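Local coordinates for protein adhesin LabA (PDB 6GMM) that is a lectin-like outer-membrane adhesin of Helicobacter pylori, specific for LacdiNAc glycans and probably used to attach the bacterium to the gastric mucosa, at residues I50-Y59 against G149-D157; C326-R335 against W347-E356. All coordinates share one frame; numbering follows the deposited sequence.

Interaction 1. Residues I50-Y59 against G149-D157; sequences INDKKNSPAY and GKDIPALSD
Ile50 and Leu155 bring the two backbones together, their CA atoms 4.8 Å apart, where Ser156 N donates to Ile50 O. A chi1 of 60° turns Ser156 OG to the side where Ile50 O lies, and the hydroxyl reaches that oxygen from above the carbonyl plane at 2.9 Å. Ile50 O thus takes both Ser156 N and Ser156 OG. Beside it, the methyl of Ala154 rests on the carbonyls of Ile50 and Asn51. Leu155 CD1 presses tightly on Ala58 CB at 3.5 Å, and Ile50 and Leu155 both also lean on helix 239-264. Further along, Ile152 O takes two donors: Tyr59 OH at 2.7 Å, with the oxygen lying at the ring edge, and Lys53 NZ at 2.9 Å from above the carbonyl plane. Lys53 runs extended past Tyr59, its CB over one ring face. A water joins Asp52 O to Leu155 N. Lys53 NZ is met by the carbonyls of Ile152 and, weakly, Lys150, while Asp151 OD1 stays 6.6 Å from Lys53 NZ; the ammonium probably helps to hold the 150-152 turn of the chain through its backbone oxygens.

Interaction 2. Residues C326-R335 against W347-E356; sequences CHEVQNGHLR and WGAGCAYVGE
Arg335 lies flat on Tyr353, guanidinium and ring centres 3.6 Å apart and planes 5° from parallel, a stacked cation-pi pair with the two side chains running in opposite directions. The arginine is extended from CG to NE, which lays CD over the same ring and turns NE and NH2 side-on to Gly348 O, each 2.8 Å away. Tyr353 OH in turn accepts from Arg335 N at 2.9 Å, so the tyrosine meets both the backbone and the head group of one residue. The second tight patch is an offset stack of His333 on the five-membered ring of Trp347, with centroids 3.8 Å apart. His333 ND1 donates in its ring plane to Glu328 OE1; the other carboxylate oxygen, Glu328 OE2, is held by Ser103 N. A water fills in between the backbones at His333 O and Trp347 O.

The outer side is looser: the salt bridge from Arg335 NH1 to exposed Glu356 OE1 is long at 3.8 Å, and the exposed Leu334 sets CB and CD2 against Tyr353 OH, crossing the tyrosine at about a right angle. Cys326 and Cys351 are the pair of a disulfide, but their SG atoms are modelled 2.7 Å apart, too far for an intact bond, leaving its state here doubtful. The arrangement is a loop spanned by a cysteine pair, joining a short helix, ended by a Schellman motif at Gly332, to helix 354-366 in a SabA-like adhesin.

In the fold
The two contacts come in series along the chain, interaction 1 closing before interaction 2 opens, and their centres lie about 20 Å apart. They nevertheless meet directly, Gly149 CA packing 3.4 Å from Arg335 NE. Three helices tie them together. Helix 57-76 starts in interaction 1 and farther on supplies Asn67 and Gln74, which bond the backbone around Gly350. Helix 128-145 leads toward 149-157 and sends Phe145 against Arg335. Helix 354-366 begins in interaction 2 and touches Pro57 of interaction 1. Both contacts join irregular segments to one another beside the same helices, consistent with a single helical body against which these connecting segments are packed.

Interaction 1. Residues I50-Y59 against G149-D157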
loop_
_atom_site.group_PDB
_atom_site.type_symbol
_atom_site.label_atom_id
_atom_site.label_comp_id
_atom_site.label_asym_id
_atom_site.label_seq_id
_atom_site.Cartn_x
_atom_site.Cartn_y
_atom_site.Cartn_z
ATOM N N ILE A 50 -7.532 -6.002 -8.454
ATOM C CA ILE A 50 -8.691 -6.369 -7.651
ATOM C C ILE A 50 -9.292 -7.777 -7.966
ATOM O O ILE A 50 -10.192 -8.202 -7.253
ATOM C CB ILE A 50 -9.749 -5.226 -7.760
ATOM C CG1 ILE A 50 -10.292 -5.083 -9.202
ATOM C CG2 ILE A 50 -9.173 -3.896 -7.225
ATOM C CD1 ILE A 50 -11.714 -4.591 -9.358
ATOM N N ASN A 51 -8.835 -8.493 -9.000
ATOM C CA ASN A 51 -9.398 -9.836 -9.211
ATOM C C ASN A 51 -8.399 -10.935 -8.904
ATOM O O ASN A 51 -8.810 -12.075 -8.667
ATOM C CB ASN A 51 -9.980 -10.028 -10.612
ATOM C CG ASN A 51 -11.191 -9.193 -10.944
ATOM O OD1 ASN A 51 -11.462 -8.929 -12.107
ATOM N ND2 ASN A 51 -11.987 -8.816 -9.959
ATOM N N ASP A 52 -7.098 -10.605 -8.922
ATOM C CA ASP A 52 -6.015 -11.546 -8.642
ATOM C C ASP A 52 -5.580 -11.540 -7.200
ATOM O O ASP A 52 -5.728 -10.530 -6.504
ATOM C CB ASP A 52 -4.790 -11.280 -9.524
ATOM C CG ASP A 52 -4.959 -11.728 -10.951
ATOM O OD1 ASP A 52 -5.653 -12.755 -11.177
ATOM O OD2 ASP A 52 -4.404 -11.056 -11.849
ATOM N N LYS A 53 -4.998 -12.666 -6.770
ATOM C CA LYS A 53 -4.497 -12.840 -5.422
ATOM C C LYS A 53 -2.962 -12.871 -5.441
ATOM O O LYS A 53 -2.318 -12.007 -4.841
ATOM C CB LYS A 53 -5.064 -14.132 -4.788
ATOM C CG LYS A 53 -6.581 -14.153 -4.596
ATOM C CD LYS A 53 -6.979 -15.300 -3.665
ATOM C CE LYS A 53 -8.469 -15.539 -3.588
ATOM N NZ LYS A 53 -8.837 -16.362 -2.408
ATOM N N LYS A 54 -2.383 -13.855 -6.151
ATOM C CA LYS A 54 -0.944 -14.071 -6.193
ATOM C C LYS A 54 -0.177 -12.893 -6.775
ATOM O O LYS A 54 0.727 -12.381 -6.112
ATOM C CB LYS A 54 -0.605 -15.390 -6.912
ATOM C CG LYS A 54 0.879 -15.753 -6.947
ATOM C CD LYS A 54 1.075 -17.123 -7.604
ATOM C CE LYS A 54 2.274 -17.186 -8.524
ATOM N NZ LYS A 54 2.392 -18.518 -9.185
ATOM N N ASN A 55 -0.560 -12.432 -7.978
ATOM C CA ASN A 55 0.154 -11.349 -8.632
ATOM C C ASN A 55 -0.475 -9.958 -8.382
ATOM O O ASN A 55 -0.271 -9.034 -9.180
ATOM C CB ASN A 55 0.334 -11.677 -10.113
ATOM C CG ASN A 55 1.068 -12.989 -10.311
ATOM O OD1 ASN A 55 2.203 -13.174 -9.846
ATOM N ND2 ASN A 55 0.402 -13.954 -10.931
ATOM N N SER A 56 -1.193 -9.793 -7.252
ATOM C CA SER A 56 -1.728 -8.486 -6.908
ATOM C C SER A 56 -0.971 -7.875 -5.745
ATOM O O SER A 56 -1.129 -8.359 -4.629
ATOM C CB SER A 56 -3.216 -8.524 -6.592
ATOM O OG SER A 56 -3.580 -7.318 -5.935
ATOM N N PRO A 57 -0.225 -6.765 -5.953
ATOM C CA PRO A 57 0.430 -6.101 -4.813
ATOM C C PRO A 57 -0.575 -5.591 -3.773
ATOM O O PRO A 57 -0.212 -5.511 -2.610
ATOM C CB PRO A 57 1.205 -4.953 -5.454
ATOM C CG PRO A 57 1.310 -5.309 -6.922
ATOM C CD PRO A 57 0.054 -6.055 -7.226
ATOM N N ALA A 58 -1.837 -5.323 -4.164
ATOM C CA ALA A 58 -2.883 -4.863 -3.244
ATOM C C ALA A 58 -3.211 -6.028 -2.263
ATOM O O ALA A 58 -2.997 -5.915 -1.055
ATOM C CB ALA A 58 -4.120 -4.462 -4.035
ATOM N N TYR A 59 -3.619 -7.183 -2.822
ATOM C CA TYR A 59 -3.904 -8.404 -2.074
ATOM C C TYR A 59 -2.710 -8.834 -1.221
ATOM O O TYR A 59 -2.898 -9.056 -0.034
ATOM C CB TYR A 59 -4.313 -9.525 -3.032
ATOM C CG TYR A 59 -4.840 -10.742 -2.309
ATOM C CD1 TYR A 59 -6.194 -10.861 -2.000
ATOM C CD2 TYR A 59 -3.998 -11.802 -1.983
ATOM C CE1 TYR A 59 -6.695 -12.010 -1.393
ATOM C CE2 TYR A 59 -4.493 -12.965 -1.407
ATOM C CZ TYR A 59 -5.833 -13.048 -1.071
ATOM O OH TYR A 59 -6.300 -14.187 -0.476
ATOM N N GLY A 149 -5.247 -21.483 4.214
ATOM C CA GLY A 149 -4.590 -20.193 4.345
ATOM C C GLY A 149 -4.797 -19.324 3.122
ATOM O O GLY A 149 -4.135 -18.296 2.989
ATOM N N LYS A 150 -5.748 -19.695 2.235
ATOM C CA LYS A 150 -6.017 -18.940 0.990
ATOM C C LYS A 150 -7.488 -18.476 0.825
ATOM O O LYS A 150 -7.862 -18.016 -0.251
ATOM C CB LYS A 150 -5.623 -19.809 -0.228
ATOM C CG LYS A 150 -4.127 -20.016 -0.407
ATOM C CD LYS A 150 -3.847 -21.443 -0.837
ATOM C CE LYS A 150 -2.516 -21.586 -1.533
ATOM N NZ LYS A 150 -2.399 -22.896 -2.234
ATOM N N ASP A 151 -8.304 -18.575 1.877
ATOM C CA ASP A 151 -9.737 -18.285 1.817
ATOM C C ASP A 151 -10.131 -16.805 1.653
ATOM O O ASP A 151 -11.285 -16.545 1.270
ATOM C CB ASP A 151 -10.458 -18.885 3.038
ATOM C CG ASP A 151 -10.604 -20.405 3.027
ATOM O OD1 ASP A 151 -10.178 -21.047 2.027
ATOM O OD2 ASP A 151 -11.168 -20.950 3.999
ATOM N N ILE A 152 -9.216 -15.846 1.932
ATOM C CA ILE A 152 -9.572 -14.422 1.808
ATOM C C ILE A 152 -9.869 -14.068 0.340
ATOM O O ILE A 152 -8.986 -14.213 -0.508
ATOM C CB ILE A 152 -8.549 -13.439 2.453
ATOM C CG1 ILE A 152 -8.234 -13.824 3.916
ATOM C CG2 ILE A 152 -9.040 -11.970 2.348
ATOM C CD1 ILE A 152 -7.014 -13.156 4.419
ATOM N N PRO A 153 -11.096 -13.592 0.024
ATOM C CA PRO A 153 -11.406 -13.245 -1.371
ATOM C C PRO A 153 -10.627 -12.042 -1.879
ATOM O O PRO A 153 -10.215 -11.184 -1.084
ATOM C CB PRO A 153 -12.903 -12.899 -1.338
ATOM C CG PRO A 153 -13.424 -13.405 -0.005
ATOM C CD PRO A 153 -12.252 -13.342 0.910
ATOM N N ALA A 154 -10.502 -11.958 -3.235
ATOM C CA ALA A 154 -9.900 -10.859 -3.993
ATOM C C ALA A 154 -10.631 -9.559 -3.636
ATOM O O ALA A 154 -11.839 -9.590 -3.356
ATOM C CB ALA A 154 -10.032 -11.133 -5.464
ATOM N N LEU A 155 -9.909 -8.424 -3.655
ATOM C CA LEU A 155 -10.411 -7.131 -3.193
ATOM C C LEU A 155 -11.749 -6.676 -3.819
ATOM O O LEU A 155 -12.512 -5.974 -3.149
ATOM C CB LEU A 155 -9.328 -6.046 -3.345
ATOM C CG LEU A 155 -8.000 -6.288 -2.594
ATOM C CD1 LEU A 155 -7.198 -5.037 -2.535
ATOM C CD2 LEU A 155 -8.223 -6.763 -1.154
ATOM N N SER A 156 -12.057 -7.113 -5.059
ATOM C CA SER A 156 -13.318 -6.778 -5.742
ATOM C C SER A 156 -14.513 -7.434 -5.036
ATOM O O SER A 156 -15.634 -6.933 -5.134
ATOM C CB SER A 156 -13.280 -7.239 -7.197
ATOM O OG SER A 156 -13.104 -8.642 -7.334
ATOM N N ASP A 157 -14.266 -8.566 -4.346
ATOM C CA ASP A 157 -15.269 -9.350 -3.618
ATOM C C ASP A 157 -15.311 -8.942 -2.128
ATOM O O ASP A 157 -14.404 -9.292 -1.360
ATOM C CB ASP A 157 -14.961 -10.846 -3.788
ATOM C CG ASP A 157 -16.022 -11.794 -3.260
ATOM O OD1 ASP A 157 -16.855 -11.355 -2.424
ATOM O OD2 ASP A 157 -16.009 -12.979 -3.665
HETATM O O HOH W 1 -7.106 -8.551 -5.201
HETATM O O HOH W 2 -6.424 -16.044 2.361
#

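Interaction 2. Residues C326-R335 against W347-E356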
loop_
_atom_site.group_PDB
_atom_site.type_symbol
_atom_site.label_atom_id
_atom_site.label_comp_id
_atom_site.label_asym_id
_atom_site.label_seq_id
_atom_site.Cartn_x
_atom_site.Cartn_y
_atom_site.Cartn_z
ATOM N N CYS A 326 8.631 -19.729 15.451
ATOM C CA CYS A 326 7.625 -19.557 16.515
ATOM C C CYS A 326 7.095 -20.883 17.046
ATOM O O CYS A 326 7.310 -21.933 16.441
ATOM C CB CYS A 326 6.477 -18.695 16.007
ATOM S SG CYS A 326 5.542 -19.468 14.657
ATOM N N HIS A 327 6.346 -20.823 18.147
ATOM C CA HIS A 327 5.773 -22.001 18.790
ATOM C C HIS A 327 4.718 -22.721 17.917
ATOM O O HIS A 327 4.608 -23.940 18.028
ATOM C CB HIS A 327 5.242 -21.661 20.206
ATOM C CG HIS A 327 6.288 -21.110 21.142
ATOM N ND1 HIS A 327 7.564 -21.674 21.229
ATOM C CD2 HIS A 327 6.203 -20.088 22.029
ATOM C CE1 HIS A 327 8.209 -20.972 22.154
ATOM N NE2 HIS A 327 7.431 -20.012 22.671
ATOM N N GLU A 328 3.996 -21.990 17.026
ATOM C CA GLU A 328 3.001 -22.557 16.106
ATOM C C GLU A 328 3.645 -23.564 15.141
ATOM O O GLU A 328 3.114 -24.659 14.985
ATOM C CB GLU A 328 2.278 -21.454 15.316
ATOM C CG GLU A 328 1.275 -20.689 16.161
ATOM C CD GLU A 328 -0.049 -21.388 16.387
ATOM O OE1 GLU A 328 -0.677 -21.824 15.397
ATOM O OE2 GLU A 328 -0.475 -21.474 17.558
ATOM N N VAL A 329 4.792 -23.207 14.515
ATOM C CA VAL A 329 5.530 -24.119 13.625
ATOM C C VAL A 329 6.185 -25.237 14.437
ATOM O O VAL A 329 6.166 -26.395 14.001
ATOM C CB VAL A 329 6.536 -23.447 12.640
ATOM C CG1 VAL A 329 5.811 -22.770 11.499
ATOM C CG2 VAL A 329 7.465 -22.459 13.332
ATOM N N GLN A 330 6.721 -24.893 15.640
ATOM C CA GLN A 330 7.390 -25.814 16.574
ATOM C C GLN A 330 6.472 -26.983 16.934
ATOM O O GLN A 330 6.932 -28.120 17.069
ATOM C CB GLN A 330 7.846 -25.031 17.818
ATOM C CG GLN A 330 8.651 -25.821 18.841
ATOM C CD GLN A 330 8.853 -25.067 20.134
ATOM O OE1 GLN A 330 8.011 -25.095 21.044
ATOM N NE2 GLN A 330 9.997 -24.411 20.264
ATOM N N ASN A 331 5.167 -26.700 17.051
ATOM C CA ASN A 331 4.141 -27.685 17.354
ATOM C C ASN A 331 3.437 -28.285 16.115
ATOM O O ASN A 331 2.531 -29.111 16.266
ATOM C CB ASN A 331 3.148 -27.106 18.344
ATOM C CG ASN A 331 3.716 -27.141 19.736
ATOM O OD1 ASN A 331 3.902 -28.214 20.315
ATOM N ND2 ASN A 331 4.092 -25.979 20.265
ATOM N N GLY A 332 3.896 -27.928 14.916
ATOM C CA GLY A 332 3.375 -28.501 13.675
ATOM C C GLY A 332 2.062 -27.943 13.166
ATOM O O GLY A 332 1.360 -28.614 12.401
ATOM N N HIS A 333 1.733 -26.708 13.551
ATOM C CA HIS A 333 0.533 -26.056 13.047
ATOM C C HIS A 333 0.872 -25.333 11.732
ATOM O O HIS A 333 1.528 -24.294 11.748
ATOM C CB HIS A 333 -0.022 -25.067 14.073
ATOM C CG HIS A 333 -0.484 -25.704 15.341
ATOM N ND1 HIS A 333 -0.976 -24.941 16.380
ATOM C CD2 HIS A 333 -0.531 -27.012 15.691
ATOM C CE1 HIS A 333 -1.284 -25.800 17.335
ATOM N NE2 HIS A 333 -1.030 -27.060 16.968
ATOM N N LEU A 334 0.469 -25.914 10.602
ATOM C CA LEU A 334 0.667 -25.352 9.258
ATOM C C LEU A 334 -0.662 -25.422 8.497
ATOM O O LEU A 334 -1.664 -25.900 9.040
ATOM C CB LEU A 334 1.745 -26.145 8.477
ATOM C CG LEU A 334 3.200 -26.077 8.942
ATOM C CD1 LEU A 334 4.093 -26.845 8.008
ATOM C CD2 LEU A 334 3.693 -24.661 9.047
ATOM N N ARG A 335 -0.659 -24.987 7.228
ATOM C CA ARG A 335 -1.830 -25.025 6.361
ATOM C C ARG A 335 -2.074 -26.442 5.831
ATOM O O ARG A 335 -1.139 -27.246 5.796
ATOM C CB ARG A 335 -1.658 -24.036 5.196
ATOM C CG ARG A 335 -1.628 -22.577 5.624
ATOM C CD ARG A 335 -1.044 -21.667 4.547
ATOM N NE ARG A 335 -1.231 -20.271 4.937
ATOM C CZ ARG A 335 -0.664 -19.224 4.356
ATOM N NH1 ARG A 335 0.183 -19.393 3.345
ATOM N NH2 ARG A 335 -0.935 -17.995 4.782
ATOM N N TRP A 347 -5.038 -22.830 11.051
ATOM C CA TRP A 347 -3.659 -22.434 11.363
ATOM C C TRP A 347 -2.979 -21.806 10.151
ATOM O O TRP A 347 -1.754 -21.850 10.028
ATOM C CB TRP A 347 -2.815 -23.636 11.835
ATOM C CG TRP A 347 -3.329 -24.372 13.017
ATOM C CD1 TRP A 347 -3.696 -23.848 14.220
ATOM C CD2 TRP A 347 -3.407 -25.791 13.154
ATOM N NE1 TRP A 347 -4.027 -24.859 15.094
ATOM C CE2 TRP A 347 -3.868 -26.062 14.463
ATOM C CE3 TRP A 347 -3.118 -26.866 12.301
ATOM C CZ2 TRP A 347 -4.060 -27.363 14.933
ATOM C CZ3 TRP A 347 -3.314 -28.156 12.768
ATOM C CH2 TRP A 347 -3.784 -28.393 14.067
ATOM N N GLY A 348 -3.788 -21.245 9.273
ATOM C CA GLY A 348 -3.360 -20.620 8.030
ATOM C C GLY A 348 -2.646 -19.293 8.155
ATOM O O GLY A 348 -1.881 -18.949 7.263
ATOM N N ALA A 349 -2.873 -18.540 9.237
ATOM C CA ALA A 349 -2.287 -17.204 9.393
ATOM C C ALA A 349 -1.186 -17.076 10.428
ATOM O O ALA A 349 -1.141 -17.842 11.385
ATOM C CB ALA A 349 -3.389 -16.201 9.711
ATOM N N GLY A 350 -0.350 -16.055 10.269
ATOM C CA GLY A 350 0.674 -15.734 11.254
ATOM C C GLY A 350 2.135 -15.911 10.915
ATOM O O GLY A 350 2.535 -15.948 9.742
ATOM N N CYS A 351 2.939 -16.015 11.993
ATOM C CA CYS A 351 4.404 -16.076 12.024
ATOM C C CYS A 351 5.012 -17.171 11.151
ATOM O O CYS A 351 6.163 -17.025 10.735
ATOM C CB CYS A 351 4.893 -16.168 13.465
ATOM S SG CYS A 351 3.926 -17.307 14.490
ATOM N N ALA A 352 4.242 -18.224 10.819
ATOM C CA ALA A 352 4.712 -19.313 9.952
ATOM C C ALA A 352 4.850 -18.856 8.490
ATOM O O ALA A 352 5.631 -19.439 7.723
ATOM C CB ALA A 352 3.726 -20.459 10.010
ATOM N N TYR A 353 4.037 -17.863 8.091
ATOM C CA TYR A 353 3.973 -17.389 6.708
ATOM C C TYR A 353 4.307 -15.913 6.534
ATOM O O TYR A 353 3.992 -15.363 5.495
ATOM C CB TYR A 353 2.572 -17.721 6.125
ATOM C CG TYR A 353 2.274 -19.203 6.189
ATOM C CD1 TYR A 353 2.834 -20.087 5.270
ATOM C CD2 TYR A 353 1.487 -19.729 7.202
ATOM C CE1 TYR A 353 2.608 -21.460 5.354
ATOM C CE2 TYR A 353 1.274 -21.106 7.313
ATOM C CZ TYR A 353 1.840 -21.968 6.384
ATOM O OH TYR A 353 1.621 -23.322 6.448
ATOM N N VAL A 354 4.946 -15.264 7.525
ATOM C CA VAL A 354 5.292 -13.837 7.404
ATOM C C VAL A 354 6.403 -13.636 6.364
ATOM O O VAL A 354 6.253 -12.811 5.456
ATOM C CB VAL A 354 5.616 -13.210 8.788
ATOM C CG1 VAL A 354 6.368 -11.895 8.661
ATOM C CG2 VAL A 354 4.346 -13.013 9.611
ATOM N N GLY A 355 7.467 -14.431 6.489
ATOM C CA GLY A 355 8.643 -14.413 5.620
ATOM C C GLY A 355 8.387 -14.620 4.138
ATOM O O GLY A 355 8.959 -13.910 3.308
ATOM N N GLU A 356 7.544 -15.601 3.792
ATOM C CA GLU A 356 7.189 -15.885 2.407
ATOM C C GLU A 356 6.224 -14.822 1.860
ATOM O O GLU A 356 6.266 -14.529 0.667
ATOM C CB GLU A 356 6.633 -17.315 2.226
ATOM C CG GLU A 356 5.299 -17.592 2.914
ATOM C CD GLU A 356 4.530 -18.803 2.415
ATOM O OE1 GLU A 356 3.508 -18.603 1.716
ATOM O OE2 GLU A 356 4.925 -19.945 2.749
HETATM O O HOH W 3 -1.340 -20.107 13.193
HETATM O O HOH W 4 0.594 -21.608 11.397
HETATM O O HOH W 5 -4.607 -25.248 9.413
#